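BlEst2 (Bacillus licheniformis, PDB 6WPX) probably hydrolyses ester bonds as a lipase or esterase of the alpha/beta-hydrolase type, and carries a C-terminal domain with autoinhibitory effects. Local coordinates at residues A81-H86 and A96-K101; K89-N94 and G121-Q126; V113-Y118 and H136-V141; A128-N133 and P195-T200. One frame throughout, in Å; residues are numbered along the deposited sequence.

Contact 1: residues A81-H86 and A96-K101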
loop_
_atom_site.group_PDB
_atom_site.type_symbol
_atom_site.label_atom_id
_atom_site.label_comp_id
_atom_site.label_asym_id
_atom_site.label_seq_id
_atom_site.Cartn_x
_atom_site.Cartn_y
_atom_site.Cartn_z
ATOM N N ALA A 81 -22.323 15.011 0.967
ATOM C CA ALA A 81 -21.803 15.534 -0.298
ATOM C C ALA A 81 -20.688 14.591 -0.745
ATOM O O ALA A 81 -20.118 13.881 0.074
ATOM C CB ALA A 81 -21.292 16.966 -0.134
ATOM N N PHE A 82 -20.476 14.494 -2.044
ATOM C CA PHE A 82 -19.508 13.556 -2.620
ATOM C C PHE A 82 -18.672 14.351 -3.578
ATOM O O PHE A 82 -19.220 15.138 -4.340
ATOM C CB PHE A 82 -20.262 12.412 -3.353
ATOM C CG PHE A 82 -21.243 11.693 -2.444
ATOM C CD1 PHE A 82 -22.538 12.172 -2.270
ATOM C CD2 PHE A 82 -20.849 10.577 -1.718
ATOM C CE1 PHE A 82 -23.426 11.542 -1.382
ATOM C CE2 PHE A 82 -21.741 9.927 -0.848
ATOM C CZ PHE A 82 -23.011 10.431 -0.660
ATOM N N ILE A 83 -17.355 14.167 -3.534
ATOM C CA ILE A 83 -16.436 14.939 -4.357
ATOM C C ILE A 83 -15.526 14.058 -5.215
ATOM O O ILE A 83 -15.144 12.957 -4.809
ATOM C CB ILE A 83 -15.625 15.910 -3.436
ATOM C CG1 ILE A 83 -14.780 16.922 -4.271
ATOM C CG2 ILE A 83 -14.758 15.126 -2.397
ATOM C CD1 ILE A 83 -14.256 18.106 -3.537
ATOM N N ASP A 84 -15.177 14.567 -6.401
ATOM C CA ASP A 84 -14.205 13.945 -7.269
ATOM C C ASP A 84 -12.949 14.789 -7.096
ATOM O O ASP A 84 -12.988 16.002 -7.310
ATOM C CB ASP A 84 -14.617 14.019 -8.752
ATOM C CG ASP A 84 -15.758 13.114 -9.151
ATOM O OD1 ASP A 84 -16.164 12.286 -8.330
ATOM O OD2 ASP A 84 -16.230 13.226 -10.304
ATOM N N LEU A 85 -11.856 14.163 -6.683
ATOM C CA LEU A 85 -10.545 14.801 -6.614
ATOM C C LEU A 85 -9.775 14.163 -7.733
ATOM O O LEU A 85 -10.379 13.418 -8.518
ATOM C CB LEU A 85 -9.860 14.559 -5.254
ATOM C CG LEU A 85 -10.583 15.106 -4.000
ATOM C CD1 LEU A 85 -9.755 14.844 -2.755
ATOM C CD2 LEU A 85 -10.878 16.627 -4.133
ATOM N N HIS A 86 -8.465 14.440 -7.846
ATOM C CA HIS A 86 -7.672 13.799 -8.878
ATOM C C HIS A 86 -7.444 12.333 -8.519
ATOM O O HIS A 86 -7.019 12.018 -7.404
ATOM C CB HIS A 86 -6.326 14.490 -9.093
ATOM C CG HIS A 86 -6.427 15.889 -9.613
ATOM N ND1 HIS A 86 -6.713 16.142 -10.941
ATOM C CD2 HIS A 86 -6.202 17.069 -8.986
ATOM C CE1 HIS A 86 -6.728 17.459 -11.059
ATOM N NE2 HIS A 86 -6.426 18.058 -9.911
ATOM N N ALA A 96 -5.125 20.882 -1.980
ATOM C CA ALA A 96 -5.484 22.245 -2.413
ATOM C C ALA A 96 -6.902 22.284 -3.017
ATOM O O ALA A 96 -7.685 23.151 -2.655
ATOM C CB ALA A 96 -4.459 22.787 -3.400
ATOM N N MET A 97 -7.231 21.319 -3.863
ATOM C CA MET A 97 -8.558 21.220 -4.492
ATOM C C MET A 97 -9.630 20.930 -3.428
ATOM O O MET A 97 -10.632 21.618 -3.415
ATOM C CB MET A 97 -8.576 20.116 -5.543
ATOM C CG MET A 97 -9.919 19.860 -6.123
ATOM S SD MET A 97 -9.927 18.590 -7.340
ATOM C CE MET A 97 -9.199 19.452 -8.722
ATOM N N LEU A 98 -9.413 19.926 -2.581
ATOM C CA LEU A 98 -10.394 19.599 -1.544
ATOM C C LEU A 98 -10.648 20.809 -0.653
ATOM O O LEU A 98 -11.804 21.130 -0.408
ATOM C CB LEU A 98 -9.939 18.378 -0.731
ATOM C CG LEU A 98 -10.874 17.873 0.394
ATOM C CD1 LEU A 98 -12.292 17.506 -0.135
ATOM C CD2 LEU A 98 -10.255 16.667 1.067
ATOM N N ALA A 99 -9.579 21.522 -0.232
ATOM C CA ALA A 99 -9.698 22.722 0.601
ATOM C C ALA A 99 -10.544 23.802 -0.073
ATOM O O ALA A 99 -11.398 24.405 0.587
ATOM C CB ALA A 99 -8.325 23.270 0.928
ATOM N N ALA A 100 -10.323 24.028 -1.391
ATOM C CA ALA A 100 -11.064 25.017 -2.181
ATOM C C ALA A 100 -12.551 24.648 -2.258
ATOM O O ALA A 100 -13.400 25.512 -2.034
ATOM C CB ALA A 100 -10.468 25.127 -3.575
ATOM N N LYS A 101 -12.868 23.353 -2.487
ATOM C CA LYS A 101 -14.261 22.903 -2.587
ATOM C C LYS A 101 -14.938 22.816 -1.248
ATOM O O LYS A 101 -16.141 23.033 -1.188
ATOM C CB LYS A 101 -14.399 21.586 -3.382
ATOM C CG LYS A 101 -13.713 21.575 -4.768
ATOM C CD LYS A 101 -14.258 22.639 -5.736
ATOM C CE LYS A 101 -13.485 22.680 -7.038
ATOM N NZ LYS A 101 -14.121 23.628 -7.976
#

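Contact 2: residues K89-N94 and G121-Q126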
loop_
_atom_site.group_PDB
_atom_site.type_symbol
_atom_site.label_atom_id
_atom_site.label_comp_id
_atom_site.label_asym_id
_atom_site.label_seq_id
_atom_site.Cartn_x
_atom_site.Cartn_y
_atom_site.Cartn_z
ATOM N N LYS A 89 -3.245 12.356 -8.827
ATOM C CA LYS A 89 -2.370 13.445 -8.328
ATOM C C LYS A 89 -2.017 13.232 -6.860
ATOM O O LYS A 89 -2.704 12.480 -6.196
ATOM C CB LYS A 89 -2.943 14.834 -8.600
ATOM C CG LYS A 89 -3.340 15.088 -10.044
ATOM C CD LYS A 89 -2.168 15.211 -10.973
ATOM C CE LYS A 89 -2.557 15.703 -12.346
ATOM N NZ LYS A 89 -2.830 17.163 -12.349
ATOM N N ASP A 90 -1.032 13.969 -6.367
ATOM C CA ASP A 90 -0.562 13.845 -4.966
ATOM C C ASP A 90 -1.508 14.522 -3.948
ATOM O O ASP A 90 -2.458 15.129 -4.341
ATOM C CB ASP A 90 0.923 14.187 -4.827
ATOM C CG ASP A 90 1.262 15.671 -4.872
ATOM O OD1 ASP A 90 0.349 16.466 -4.818
ATOM O OD2 ASP A 90 2.439 15.999 -4.905
ATOM N N MET A 91 -1.168 14.398 -2.666
ATOM C CA MET A 91 -1.971 14.939 -1.544
ATOM C C MET A 91 -1.903 16.471 -1.542
ATOM O O MET A 91 -2.788 17.083 -0.970
ATOM C CB MET A 91 -1.553 14.357 -0.191
ATOM C CG MET A 91 -0.249 14.845 0.361
ATOM S SD MET A 91 1.222 14.121 -0.362
ATOM C CE MET A 91 1.290 12.552 0.488
ATOM N N GLN A 92 -0.869 17.042 -2.175
ATOM C CA GLN A 92 -0.751 18.495 -2.241
ATOM C C GLN A 92 -1.809 19.065 -3.206
ATOM O O GLN A 92 -2.564 19.947 -2.822
ATOM C CB GLN A 92 0.678 18.925 -2.630
ATOM C CG GLN A 92 0.865 20.454 -2.638
ATOM C CD GLN A 92 2.308 20.905 -2.741
ATOM O OE1 GLN A 92 3.132 20.338 -3.465
ATOM N NE2 GLN A 92 2.634 21.976 -2.045
ATOM N N ASP A 93 -1.873 18.538 -4.439
ATOM C CA ASP A 93 -2.852 18.983 -5.441
ATOM C C ASP A 93 -4.243 18.613 -4.991
ATOM O O ASP A 93 -5.160 19.428 -5.114
ATOM C CB ASP A 93 -2.571 18.364 -6.804
ATOM C CG ASP A 93 -1.262 18.821 -7.422
ATOM O OD1 ASP A 93 -0.822 19.957 -7.122
ATOM O OD2 ASP A 93 -0.714 18.082 -8.234
ATOM N N ASN A 94 -4.402 17.407 -4.444
ATOM C CA ASN A 94 -5.705 16.978 -3.936
ATOM C C ASN A 94 -6.131 17.745 -2.699
ATOM O O ASN A 94 -7.289 18.120 -2.597
ATOM C CB ASN A 94 -5.764 15.477 -3.740
ATOM C CG ASN A 94 -6.163 14.784 -5.014
ATOM O OD1 ASN A 94 -6.369 15.429 -6.045
ATOM N ND2 ASN A 94 -6.327 13.478 -4.971
ATOM N N GLY A 121 -7.631 9.206 0.039
ATOM C CA GLY A 121 -8.516 10.314 0.377
ATOM C C GLY A 121 -8.311 10.819 1.801
ATOM O O GLY A 121 -8.515 11.995 2.045
ATOM N N GLY A 122 -7.903 9.943 2.732
ATOM C CA GLY A 122 -7.640 10.324 4.127
ATOM C C GLY A 122 -6.417 11.216 4.255
ATOM O O GLY A 122 -6.357 12.067 5.147
ATOM N N ILE A 123 -5.430 11.019 3.362
ATOM C CA ILE A 123 -4.182 11.800 3.287
ATOM C C ILE A 123 -4.494 13.147 2.629
ATOM O O ILE A 123 -4.071 14.176 3.153
ATOM C CB ILE A 123 -3.029 11.064 2.549
ATOM C CG1 ILE A 123 -2.750 9.655 3.150
ATOM C CG2 ILE A 123 -1.745 11.924 2.550
ATOM C CD1 ILE A 123 -1.873 8.792 2.148
ATOM N N ASP A 124 -5.247 13.139 1.497
ATOM C CA ASP A 124 -5.672 14.372 0.806
ATOM C C ASP A 124 -6.461 15.234 1.805
ATOM O O ASP A 124 -6.359 16.460 1.798
ATOM C CB ASP A 124 -6.598 14.038 -0.382
ATOM C CG ASP A 124 -6.012 13.151 -1.459
ATOM O OD1 ASP A 124 -4.756 13.050 -1.536
ATOM O OD2 ASP A 124 -6.794 12.632 -2.282
ATOM N N SER A 125 -7.261 14.570 2.651
ATOM C CA SER A 125 -8.074 15.231 3.671
ATOM C C SER A 125 -7.227 15.987 4.657
ATOM O O SER A 125 -7.508 17.160 4.913
ATOM C CB SER A 125 -8.976 14.230 4.384
ATOM O OG SER A 125 -9.955 13.808 3.452
ATOM N N GLN A 126 -6.178 15.341 5.189
ATOM C CA GLN A 126 -5.269 15.976 6.153
ATOM C C GLN A 126 -4.542 17.101 5.530
ATOM O O GLN A 126 -4.374 18.126 6.174
ATOM C CB GLN A 126 -4.245 14.997 6.705
ATOM C CG GLN A 126 -4.668 14.328 7.966
ATOM C CD GLN A 126 -3.457 13.944 8.779
ATOM O OE1 GLN A 126 -2.502 13.369 8.259
ATOM N NE2 GLN A 126 -3.487 14.212 10.075
#

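Contact 3: residues V113-Y118 and H136-V141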
loop_
_atom_site.group_PDB
_atom_site.type_symbol
_atom_site.label_atom_id
_atom_site.label_comp_id
_atom_site.label_asym_id
_atom_site.label_seq_id
_atom_site.Cartn_x
_atom_site.Cartn_y
_atom_site.Cartn_z
ATOM N N VAL A 113 -18.540 20.497 8.232
ATOM C CA VAL A 113 -18.835 19.153 7.774
ATOM C C VAL A 113 -17.885 18.148 8.409
ATOM O O VAL A 113 -16.864 18.517 9.000
ATOM C CB VAL A 113 -18.809 19.064 6.222
ATOM C CG1 VAL A 113 -19.754 20.078 5.590
ATOM C CG2 VAL A 113 -17.389 19.229 5.671
ATOM N N ILE A 114 -18.208 16.867 8.237
ATOM C CA ILE A 114 -17.366 15.768 8.694
ATOM C C ILE A 114 -16.749 15.200 7.423
ATOM O O ILE A 114 -17.445 15.071 6.425
ATOM C CB ILE A 114 -18.230 14.702 9.421
ATOM C CG1 ILE A 114 -18.732 15.222 10.784
ATOM C CG2 ILE A 114 -17.474 13.340 9.561
ATOM C CD1 ILE A 114 -19.902 14.373 11.338
ATOM N N LEU A 115 -15.469 14.857 7.453
ATOM C CA LEU A 115 -14.901 14.154 6.303
ATOM C C LEU A 115 -14.879 12.674 6.624
ATOM O O LEU A 115 -14.390 12.285 7.692
ATOM C CB LEU A 115 -13.489 14.642 5.946
ATOM C CG LEU A 115 -13.331 16.109 5.523
ATOM C CD1 LEU A 115 -11.890 16.412 5.233
ATOM C CD2 LEU A 115 -14.170 16.435 4.287
ATOM N N VAL A 116 -15.433 11.852 5.707
ATOM C CA VAL A 116 -15.324 10.389 5.758
ATOM C C VAL A 116 -14.500 10.098 4.528
ATOM O O VAL A 116 -14.957 10.305 3.411
ATOM C CB VAL A 116 -16.632 9.569 5.857
ATOM C CG1 VAL A 116 -16.331 8.063 5.690
ATOM C CG2 VAL A 116 -17.301 9.810 7.218
ATOM N N SER A 117 -13.240 9.745 4.750
ATOM C CA SER A 117 -12.267 9.602 3.694
ATOM C C SER A 117 -11.687 8.222 3.566
ATOM O O SER A 117 -11.191 7.653 4.529
ATOM C CB SER A 117 -11.160 10.622 3.906
ATOM O OG SER A 117 -11.749 11.909 3.991
ATOM N N TYR A 118 -11.668 7.722 2.351
ATOM C CA TYR A 118 -11.168 6.390 2.060
ATOM C C TYR A 118 -9.797 6.372 1.444
ATOM O O TYR A 118 -9.546 7.129 0.511
ATOM C CB TYR A 118 -12.160 5.750 1.080
ATOM C CG TYR A 118 -11.734 4.443 0.428
ATOM C CD1 TYR A 118 -11.368 3.341 1.204
ATOM C CD2 TYR A 118 -11.917 4.239 -0.938
ATOM C CE1 TYR A 118 -11.146 2.091 0.630
ATOM C CE2 TYR A 118 -11.695 2.995 -1.525
ATOM C CZ TYR A 118 -11.300 1.928 -0.742
ATOM O OH TYR A 118 -11.064 0.721 -1.344
ATOM N N HIS A 136 -11.121 25.201 8.971
ATOM C CA HIS A 136 -12.211 26.170 9.195
ATOM C C HIS A 136 -13.586 25.586 8.837
ATOM O O HIS A 136 -14.595 26.001 9.404
ATOM C CB HIS A 136 -11.978 27.428 8.318
ATOM C CG HIS A 136 -10.768 28.231 8.698
ATOM N ND1 HIS A 136 -10.709 28.933 9.893
ATOM C CD2 HIS A 136 -9.610 28.418 8.028
ATOM C CE1 HIS A 136 -9.519 29.500 9.917
ATOM N NE2 HIS A 136 -8.822 29.217 8.814
ATOM N N TYR A 137 -13.621 24.633 7.875
ATOM C CA TYR A 137 -14.854 24.086 7.317
ATOM C C TYR A 137 -15.198 22.703 7.789
ATOM O O TYR A 137 -16.248 22.171 7.422
ATOM C CB TYR A 137 -14.770 24.136 5.769
ATOM C CG TYR A 137 -14.206 25.446 5.249
ATOM C CD1 TYR A 137 -14.856 26.655 5.492
ATOM C CD2 TYR A 137 -12.973 25.489 4.599
ATOM C CE1 TYR A 137 -14.316 27.870 5.072
ATOM C CE2 TYR A 137 -12.420 26.699 4.174
ATOM C CZ TYR A 137 -13.103 27.886 4.404
ATOM O OH TYR A 137 -12.589 29.087 3.985
ATOM N N VAL A 138 -14.306 22.098 8.581
ATOM C CA VAL A 138 -14.423 20.699 8.999
ATOM C C VAL A 138 -14.390 20.545 10.493
ATOM O O VAL A 138 -13.516 21.102 11.146
ATOM C CB VAL A 138 -13.331 19.831 8.289
ATOM C CG1 VAL A 138 -13.367 18.365 8.751
ATOM C CG2 VAL A 138 -13.451 19.920 6.768
ATOM N N GLU A 139 -15.312 19.729 11.027
ATOM C CA GLU A 139 -15.418 19.441 12.456
ATOM C C GLU A 139 -14.533 18.249 12.830
ATOM O O GLU A 139 -13.894 18.259 13.888
ATOM C CB GLU A 139 -16.902 19.213 12.828
ATOM C CG GLU A 139 -17.195 19.211 14.324
ATOM C CD GLU A 139 -17.279 17.813 14.915
ATOM O OE1 GLU A 139 -17.774 16.898 14.221
ATOM O OE2 GLU A 139 -16.844 17.632 16.074
ATOM N N ARG A 140 -14.495 17.220 11.967
ATOM C CA ARG A 140 -13.723 16.021 12.219
ATOM C C ARG A 140 -13.481 15.240 10.951
ATOM O O ARG A 140 -14.177 15.428 9.945
ATOM C CB ARG A 140 -14.389 15.130 13.303
ATOM C CG ARG A 140 -15.725 14.512 12.881
ATOM C CD ARG A 140 -16.342 13.685 13.999
ATOM N NE ARG A 140 -16.636 14.504 15.180
ATOM C CZ ARG A 140 -16.899 14.014 16.384
ATOM N NH1 ARG A 140 -16.922 12.698 16.581
ATOM N NH2 ARG A 140 -17.160 14.831 17.395
ATOM N N VAL A 141 -12.519 14.342 11.030
ATOM C CA VAL A 141 -12.127 13.458 9.940
ATOM C C VAL A 141 -12.114 12.005 10.424
ATOM O O VAL A 141 -11.466 11.674 11.414
ATOM C CB VAL A 141 -10.756 13.871 9.352
ATOM C CG1 VAL A 141 -10.357 12.981 8.171
ATOM C CG2 VAL A 141 -10.756 15.343 8.939
#

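Contact 4: residues A128-N133 and P195-T200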
loop_
_atom_site.group_PDB
_atom_site.type_symbol
_atom_site.label_atom_id
_atom_site.label_comp_id
_atom_site.label_asym_id
_atom_site.label_seq_id
_atom_site.Cartn_x
_atom_site.Cartn_y
_atom_site.Cartn_z
ATOM N N ALA A 128 -5.600 18.949 3.005
ATOM C CA ALA A 128 -6.578 20.031 2.863
ATOM C C ALA A 128 -6.691 20.793 4.170
ATOM O O ALA A 128 -6.540 22.009 4.174
ATOM C CB ALA A 128 -7.952 19.476 2.479
ATOM N N LEU A 129 -6.878 20.089 5.281
ATOM C CA LEU A 129 -7.071 20.746 6.577
ATOM C C LEU A 129 -5.841 21.414 7.155
ATOM O O LEU A 129 -5.930 22.543 7.623
ATOM C CB LEU A 129 -7.642 19.742 7.576
ATOM C CG LEU A 129 -9.168 19.680 7.630
ATOM C CD1 LEU A 129 -9.751 19.117 6.380
ATOM C CD2 LEU A 129 -9.605 18.827 8.750
ATOM N N ILE A 130 -4.707 20.700 7.162
ATOM C CA ILE A 130 -3.492 21.192 7.791
ATOM C C ILE A 130 -2.672 22.122 6.883
ATOM O O ILE A 130 -2.341 23.223 7.294
ATOM C CB ILE A 130 -2.683 19.977 8.331
ATOM C CG1 ILE A 130 -3.455 19.326 9.525
ATOM C CG2 ILE A 130 -1.231 20.380 8.700
ATOM C CD1 ILE A 130 -3.080 17.921 9.919
ATOM N N HIS A 131 -2.339 21.686 5.677
ATOM C CA HIS A 131 -1.489 22.452 4.771
ATOM C C HIS A 131 -2.266 23.428 3.866
ATOM O O HIS A 131 -1.656 24.311 3.266
ATOM C CB HIS A 131 -0.592 21.501 3.966
ATOM C CG HIS A 131 0.225 20.597 4.843
ATOM N ND1 HIS A 131 1.199 21.097 5.690
ATOM C CD2 HIS A 131 0.165 19.256 4.996
ATOM C CE1 HIS A 131 1.727 20.050 6.297
ATOM N NE2 HIS A 131 1.137 18.920 5.915
ATOM N N HIS A 132 -3.605 23.308 3.796
ATOM C CA HIS A 132 -4.398 24.223 2.958
ATOM C C HIS A 132 -5.501 24.885 3.743
ATOM O O HIS A 132 -6.482 25.355 3.168
ATOM C CB HIS A 132 -4.903 23.523 1.684
ATOM C CG HIS A 132 -3.781 23.068 0.821
ATOM N ND1 HIS A 132 -3.230 21.809 0.969
ATOM C CD2 HIS A 132 -3.074 23.751 -0.104
ATOM C CE1 HIS A 132 -2.223 21.761 0.111
ATOM N NE2 HIS A 132 -2.110 22.897 -0.568
ATOM N N ASN A 133 -5.348 24.891 5.076
ATOM C CA ASN A 133 -6.214 25.568 6.059
ATOM C C ASN A 133 -7.727 25.284 5.937
ATOM O O ASN A 133 -8.540 26.146 6.292
ATOM C CB ASN A 133 -5.946 27.087 6.007
ATOM C CG ASN A 133 -4.484 27.420 6.099
ATOM O OD1 ASN A 133 -3.816 27.091 7.079
ATOM N ND2 ASN A 133 -3.942 28.004 5.048
ATOM N N PRO A 195 1.011 23.306 13.646
ATOM C CA PRO A 195 -0.021 23.854 14.556
ATOM C C PRO A 195 -1.471 23.550 14.145
ATOM O O PRO A 195 -2.319 23.363 15.012
ATOM C CB PRO A 195 0.258 25.366 14.571
ATOM C CG PRO A 195 1.630 25.522 14.088
ATOM C CD PRO A 195 1.966 24.348 13.207
ATOM N N ASN A 196 -1.743 23.435 12.835
ATOM C CA ASN A 196 -3.110 23.152 12.365
ATOM C C ASN A 196 -3.625 21.751 12.705
ATOM O O ASN A 196 -4.828 21.541 12.679
ATOM C CB ASN A 196 -3.253 23.429 10.865
ATOM C CG ASN A 196 -3.368 24.903 10.543
ATOM O OD1 ASN A 196 -3.569 25.748 11.420
ATOM N ND2 ASN A 196 -3.248 25.236 9.269
ATOM N N ARG A 197 -2.720 20.792 12.986
ATOM C CA ARG A 197 -3.074 19.406 13.295
ATOM C C ARG A 197 -4.006 19.306 14.493
ATOM O O ARG A 197 -4.968 18.544 14.449
ATOM C CB ARG A 197 -1.813 18.549 13.492
ATOM C CG ARG A 197 -2.090 17.047 13.670
ATOM C CD ARG A 197 -2.288 16.686 15.143
ATOM N NE ARG A 197 -1.023 16.716 15.867
ATOM C CZ ARG A 197 -0.876 16.495 17.169
ATOM N NH1 ARG A 197 0.325 16.510 17.712
ATOM N NH2 ARG A 197 -1.938 16.286 17.943
ATOM N N LEU A 198 -3.709 20.073 15.554
ATOM C CA LEU A 198 -4.466 20.111 16.813
ATOM C C LEU A 198 -5.892 20.644 16.679
ATOM O O LEU A 198 -6.696 20.424 17.584
ATOM C CB LEU A 198 -3.712 20.991 17.831
ATOM C CG LEU A 198 -2.373 20.466 18.336
ATOM C CD1 LEU A 198 -1.500 21.608 18.840
ATOM C CD2 LEU A 198 -2.564 19.373 19.400
ATOM N N LYS A 199 -6.192 21.335 15.594
ATOM C CA LYS A 199 -7.501 21.999 15.405
ATOM C C LYS A 199 -8.607 21.055 14.925
ATOM O O LYS A 199 -9.723 21.531 14.751
ATOM C CB LYS A 199 -7.331 23.181 14.457
ATOM C CG LYS A 199 -6.431 24.272 15.008
ATOM C CD LYS A 199 -6.405 25.485 14.150
ATOM C CE LYS A 199 -5.180 26.338 14.384
ATOM N NZ LYS A 199 -5.112 27.433 13.401
ATOM N N THR A 200 -8.276 19.794 14.660
ATOM C CA THR A 200 -9.287 18.830 14.167
ATOM C C THR A 200 -9.099 17.456 14.809
ATOM O O THR A 200 -7.985 17.032 15.007
ATOM C CB THR A 200 -9.316 18.695 12.641
ATOM O OG1 THR A 200 -8.990 19.897 11.956
ATOM C CG2 THR A 200 -10.615 18.119 12.139
#

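Contact 1: residues A81-H86 and A96-K101
The contact belongs to a beta-alpha-beta crossover of the alpha/beta-hydrolase core: Ile83 and Leu85, at the end of strand 80-83 and just past it, meet Met97, Leu98 and Lys101 on the helix 91-109 that carries the chain back toward strand 113-118. The interface is built from side-chain packing. Its tightest point is the methyl tip of Ile83, whose CD1 presses against Lys101 CB at 3.5 Å, closer than carbons usually pack. Ile83 gets there because CG1 lies anti to the backbone N (chi1 -171°) and the chain runs on extended, meeting the lysine stem roughly square-on. The same CD1 also meets Leu98 CD1 at 4.0 Å, so it sits between two residues of successive helical turns. Leu85 comes in with CD2, which touches Met97 SD at 3.9 Å and Leu98 CB at 3.9 Å; the leucine and methionine chains run antiparallel alongside each other. Met97 then bends at its last torsion (chi3 -76°) and delivers CE to His86 NE2 at 3.3 Å. Met97 SD lies 4.7 Å from the centroid of the His86 ring, an oblique sulfur-aromatic approach. Asp84 turns its carboxylate away from the helix, to Ser60 OG and Asn30 N. On the strand side Ile83 and Leu85 also rest on Val53 of the neighbouring strand 50-53, while Leu98 reaches on to Ser125 and Ala128 of helix 121-131, and Trp34 of strand 34-36 packs against both Ile83 and Lys101.

Contact 2: residues K89-N94 and G121-Q126
Asn94 and Asp124 meet with their flat ends almost perpendicular, the amide and carboxylate planes 84° apart. Asn94 ND2 gives a hydrogen bond of 2.9 Å to Asp124 OD2, arriving from above the carboxylate plane and with an N-H...O angle of 145°. Asn94 CB also packs against the acid, 3.3 Å from Asp124 CG, so bond and packing work together. The other oxygen, Asp124 OD1, lies 3.4 Å from Met91 CA and is held in a salt bridge by Lys120, while Asn94 ND2 has a second acceptor in His86 O. With a leucine in place of Asp124, Lys120 would probably lose its countercharge and Asn94 one of its two acceptors. The pair joins the first turns of helices 91-109 and 121-131; the latter directly follows strand 113-118, the place where alpha/beta hydrolases carry the nucleophile elbow. Asp90 is the N-cap of helix 91-109, its OD1 accepting from Asp93 N at 3.1 Å and weakly from Gln92 N. About one helical turn before Asn94, Met91 folds over Ile123. Its CG sits between the backbone N and the carbonyl carbon (chi1 73°) and two further bends fold the chain back, bringing both Met91 CB and Met91 CE to 3.7 Å from Ile123 CG2. Phe183, Met184 and Phe187 of helix 181-191 also pack against Met91.

Contact 3: residues V113-Y118 and H136-V141
Val113 and Val138 begin a parallel pairing of two adjacent strands, the outer members of the beta-alpha-beta unit formed by strand 113-118, helix 121-131 and strand 138-144. Val113 N donates to Tyr137 O, Glu139 N to Val113 O and Leu115 N to Arg140 O, the last at 2.9 Å; all three are of similar length and nearly straight. The compact face carries Val113, Leu115, Val138 and Val141: Leu115 lies across Val138, its CG 3.9 Å from Val138 CG1, and runs alongside Val141, with Leu115 CD1 4.0 Å from Val141 CG2. Leu102 and Leu129, from helices 91-109 and 121-131, close over these side chains. The solvent side is at the corner the chain turns at Glu139, where Glu139 and Tyr137 are partly exposed. On the opposite face of the sheet Ile114 and Arg140 form a buried pair. Arg140 has CG between its backbone N and carbonyl carbon (chi1 67°), which lays the stem next to Ile114, Arg140 CG 3.7 Å from Ile114 CG1. Its guanidinium grips Glu139 side-on: Arg140 NE meets Glu139 OE1 at 2.8 Å, and Arg140 NH2 reaches the syn lone pair of Glu139 OE2, which lies in the guanidinium plane. A leucine in place of Arg140 would probably leave the Glu139 carboxylate without its mate. Chemically, one face coheres through aliphatic packing, while on the other a buried arginine has its charge probably balanced by Glu139, with NH1 bonded to the carbonyls of Leu270 and Ile273, and NH2 only weakly to Thr272 O.

Contact 4: residues A128-N133 and P195-T200
Asn196 reaches from the loop 195-200 to the C-terminal end of helix 121-131, where it meets Ile130 in the last turn and Asn133 just past it. Starting at the root, Asn196 CB rests 3.7 Å from Ile130 O. CG lies anti to the carbonyl carbon (chi1 -77°), which brings the amide within reach of both Ile130 O and Asn133. At the tip ND2 makes two hydrogen bonds, one to Ile130 O at 3.0 Å and nearly straight, the other to Asn133 OD1 at 2.9 Å and more bent (131°). Both acceptors lie close to the plane of the Asn196 amide, whereas the Asn133 amide is turned 86° from it. The remaining tip atom, Asn196 OD1, accepts from Lys199 NZ at 3.0 Å within the loop itself. Beside this polar grip Ile130 lies alongside Arg197, its CD1 3.7 Å from Arg197 CA, while the arginine head goes off to Asp192 O. Leu129 lies crosswise to Thr200 and sets CD2 3.4 Å from Thr200 OG1. The segment thus fastens the approach to strand 201-205 onto the helix end, with Tyr135 packing against both Asn196 and Thr200. The three bonds probably hold the Asn196 amide in one rotation, ND2 giving and OD1 receiving; the Thr200 hydroxyl, by contrast, is buried against a leucine methyl and has no polar partner in the model.

Following the chain from the N terminus, contact 1 closes the shortest loop, from the end of strand 80-83 to helix 91-109. Contact 2 opens at 89-94, on the start of that helix and before contact 1 closes at 96-101, so the two cross; it closes on helix 121-131. Contact 3 starts inside that span, at strand 113-118, and crosses contact 2 before ending on strand 138-144. Contact 4 crosses contact 3 in turn. No contact nests within another: each crosses the next, while contacts further apart follow in series. Together they tie the central mixed sheet to helices 91-109 and 121-131, and contact 4 brings the loop before strand 201-205 onto the end of helix 121-131, Leu129 bridging contacts 3 and 4.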